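Local structure of NG, ng-dimethylarginine dimethylaminohydrolase (Pseudomonas aeruginosa, 1H70) at residues N205-N210 / S250-F255. The protein hydrolyses N(G),N(G)-dimethyl-L-arginine and N(G)-monomethyl-L-arginine to L-citrulline, releasing dimethylamine or methylamine. The protein carries 1 engineered substitution. Numbering follows the deposited sequence.
Engineered in segment 250-255: Ser250 (natural residue Cys). With CIR (citrulline), chain B.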
loop_
_atom_site.group_PDB
_atom_site.type_symbol
_atom_site.label_atom_id
_atom_site.label_comp_id
_atom_site.label_asym_id
_atom_site.label_seq_id
_atom_site.Cartn_x
_atom_site.Cartn_y
_atom_site.Cartn_z
ATOM N N ASN A 205 8.494 -3.641 -2.077
ATOM C CA ASN A 205 7.144 -3.471 -1.520
ATOM C C ASN A 205 6.887 -4.652 -0.574
ATOM O O ASN A 205 6.755 -5.795 -1.035
ATOM C CB ASN A 205 6.130 -3.407 -2.664
ATOM C CG ASN A 205 4.714 -3.077 -2.209
ATOM O OD1 ASN A 205 4.110 -2.099 -2.669
ATOM N ND2 ASN A 205 4.160 -3.894 -1.366
ATOM N N CYS A 206 6.926 -4.392 0.742
ATOM C CA CYS A 206 6.694 -5.377 1.796
ATOM C C CYS A 206 5.876 -4.694 2.886
ATOM O O CYS A 206 5.790 -3.479 2.903
ATOM C CB CYS A 206 7.993 -5.879 2.447
ATOM S SG CYS A 206 9.082 -6.798 1.343
ATOM N N ILE A 207 5.254 -5.480 3.772
ATOM C CA ILE A 207 4.523 -4.871 4.892
ATOM C C ILE A 207 4.895 -5.385 6.268
ATOM O O ILE A 207 4.939 -6.576 6.528
ATOM C CB ILE A 207 2.984 -5.010 4.749
ATOM C CG1 ILE A 207 2.582 -6.467 4.512
ATOM C CG2 ILE A 207 2.468 -4.081 3.652
ATOM C CD1 ILE A 207 1.044 -6.659 4.401
ATOM N N TRP A 208 5.154 -4.442 7.170
ATOM C CA TRP A 208 5.384 -4.761 8.558
ATOM C C TRP A 208 3.986 -4.843 9.165
ATOM O O TRP A 208 3.149 -3.964 8.914
ATOM C CB TRP A 208 6.162 -3.644 9.256
ATOM C CG TRP A 208 6.324 -3.821 10.742
ATOM C CD1 TRP A 208 7.384 -4.439 11.362
ATOM C CD2 TRP A 208 5.434 -3.407 11.765
ATOM N NE1 TRP A 208 7.194 -4.428 12.723
ATOM C CE2 TRP A 208 6.010 -3.776 13.002
ATOM C CE3 TRP A 208 4.204 -2.735 11.776
ATOM C CZ2 TRP A 208 5.385 -3.528 14.229
ATOM C CZ3 TRP A 208 3.588 -2.465 12.999
ATOM C CH2 TRP A 208 4.182 -2.849 14.212
ATOM N N VAL A 209 3.723 -5.895 9.934
ATOM C CA VAL A 209 2.467 -6.022 10.677
ATOM C C VAL A 209 2.816 -6.680 12.021
ATOM O O VAL A 209 3.040 -7.894 12.101
ATOM C CB VAL A 209 1.404 -6.947 9.981
ATOM C CG1 VAL A 209 0.082 -6.891 10.762
ATOM C CG2 VAL A 209 1.135 -6.574 8.514
ATOM N N ASN A 210 2.906 -5.897 13.082
ATOM C CA ASN A 210 3.131 -6.460 14.405
ATOM C C ASN A 210 4.362 -7.378 14.559
ATOM O O ASN A 210 4.319 -8.457 15.173
ATOM C CB ASN A 210 1.844 -7.171 14.854
ATOM C CG ASN A 210 0.682 -6.187 15.036
ATOM O OD1 ASN A 210 0.884 -4.969 15.025
ATOM N ND2 ASN A 210 -0.540 -6.707 15.215
ATOM N N SER A 250 -0.316 -3.039 -1.302
ATOM C CA SER A 250 -1.479 -2.675 -2.117
ATOM C C SER A 250 -2.779 -3.325 -1.724
ATOM O O SER A 250 -3.851 -2.747 -1.945
ATOM C CB SER A 250 -1.194 -3.139 -3.556
ATOM O OG SER A 250 0.186 -2.918 -3.842
ATOM N N MET A 251 -2.684 -4.543 -1.217
ATOM C CA MET A 251 -3.833 -5.380 -0.953
ATOM C C MET A 251 -4.496 -5.244 0.410
ATOM O O MET A 251 -5.439 -6.002 0.718
ATOM C CB MET A 251 -3.447 -6.825 -1.298
ATOM C CG MET A 251 -3.351 -6.940 -2.832
ATOM S SD MET A 251 -3.179 -8.651 -3.405
ATOM C CE MET A 251 -1.573 -8.966 -2.655
ATOM N N SER A 252 -4.033 -4.303 1.239
ATOM C CA SER A 252 -4.730 -4.131 2.511
ATOM C C SER A 252 -4.596 -2.732 3.051
ATOM O O SER A 252 -3.791 -1.942 2.554
ATOM C CB SER A 252 -4.289 -5.126 3.592
ATOM O OG SER A 252 -2.880 -5.190 3.836
ATOM N N LEU A 253 -5.461 -2.450 4.025
ATOM C CA LEU A 253 -5.433 -1.236 4.846
ATOM C C LEU A 253 -5.069 -1.794 6.234
ATOM O O LEU A 253 -5.640 -2.790 6.656
ATOM C CB LEU A 253 -6.812 -0.591 4.923
ATOM C CG LEU A 253 -7.354 0.503 4.004
ATOM C CD1 LEU A 253 -6.436 1.109 3.018
ATOM C CD2 LEU A 253 -8.759 0.273 3.473
ATOM N N ARG A 254 -4.097 -1.196 6.912
ATOM C CA ARG A 254 -3.558 -1.659 8.174
ATOM C C ARG A 254 -3.618 -0.531 9.213
ATOM O O ARG A 254 -3.066 0.527 8.970
ATOM C CB ARG A 254 -2.095 -2.056 7.942
ATOM C CG ARG A 254 -1.946 -3.164 6.915
ATOM C CD ARG A 254 -0.514 -3.374 6.375
ATOM N NE ARG A 254 -0.131 -2.254 5.492
ATOM C CZ ARG A 254 -0.426 -2.135 4.199
ATOM N NH1 ARG A 254 0.061 -1.060 3.552
ATOM N NH2 ARG A 254 -1.164 -3.036 3.538
ATOM N N PHE A 255 -4.299 -0.746 10.334
ATOM C CA PHE A 255 -4.447 0.282 11.358
ATOM C C PHE A 255 -4.827 -0.251 12.741
ATOM O O PHE A 255 -4.822 -1.476 12.940
ATOM C CB PHE A 255 -5.494 1.314 10.896
ATOM C CG PHE A 255 -6.877 0.743 10.636
ATOM C CD1 PHE A 255 -7.865 0.792 11.603
ATOM C CD2 PHE A 255 -7.179 0.163 9.419
ATOM C CE1 PHE A 255 -9.130 0.252 11.365
ATOM C CE2 PHE A 255 -8.443 -0.349 9.160
ATOM C CZ PHE A 255 -9.430 -0.296 10.148
ATOM O OXT PHE A 255 -5.136 0.570 13.616
HETATM C C CIR B . -3.435 0.258 -10.825
HETATM O O CIR B . -4.002 1.204 -10.198
HETATM O OXT CIR B . -2.803 0.506 -11.933
HETATM C CA CIR B . -3.435 -1.133 -10.251
HETATM N N CIR B . -3.377 -2.125 -11.342
HETATM C C3 CIR B . -2.231 -1.303 -9.290
HETATM C C4 CIR B . -2.440 -0.424 -8.043
HETATM C C5 CIR B . -1.240 -0.567 -7.123
HETATM N N6 CIR B . -1.430 0.204 -5.887
HETATM C C7 CIR B . -0.637 0.149 -4.829
HETATM O O7 CIR B . 0.364 -0.582 -4.774
HETATM N N8 CIR B . -0.946 0.911 -3.762
#
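Arg254 reaches across to Ile207, which lies against both its CD methylene and its guanidinium, and to Val209, which meets CD alone. CB and CG span the gap from its own strand, and Arg254 CD is the first atom to touch, lying 4.2 Å from Val209 CG2 and 4.1 Å from Ile207 CD1. The chain then bends (chi3 -71°), and Arg254 NE passes Ile207 CG2 at 3.7 Å. Ile207 CG2 sits over the centre of the guanidinium face, 3.5 Å from Arg254 CZ. It is placed there by an Ile207 chi1 of 53°, which sets CG2 anti to the carbonyl carbon and leaves CG1 between the two backbone branches, with CD1 running on toward Ser252. Segments 205-209 and 250-254 run nearly the same way, 19° apart, but no hydrogen bond crosses between them and side chains make most of the contact; within the chain, strands 207-209 and 253-254 lie at the edges of two separate three-stranded sheets of the pentein fold, the alpha/beta propeller of the guanidino-group-modifying enzymes. At the tip, Arg254 NH2 donates to Ser252 OG at 2.8 Å, in the guanidinium plane, and also to Ser249 O; Ser252 OG is bonded in turn to Tyr39 OH of helix 29-43. NH1 forms a salt bridge with Glu66 OE2. Because Glu66 OE1 is hydrogen-bonded to citrulline, Arg254 is a second-shell residue that probably helps to position this pocket carboxylate. Ser250, engineered in place of the natural cysteine at the inferred nucleophile position, starts the same segment, and Ser250 OG donates a short hydrogen bond to citrulline O7 (2.5 Å).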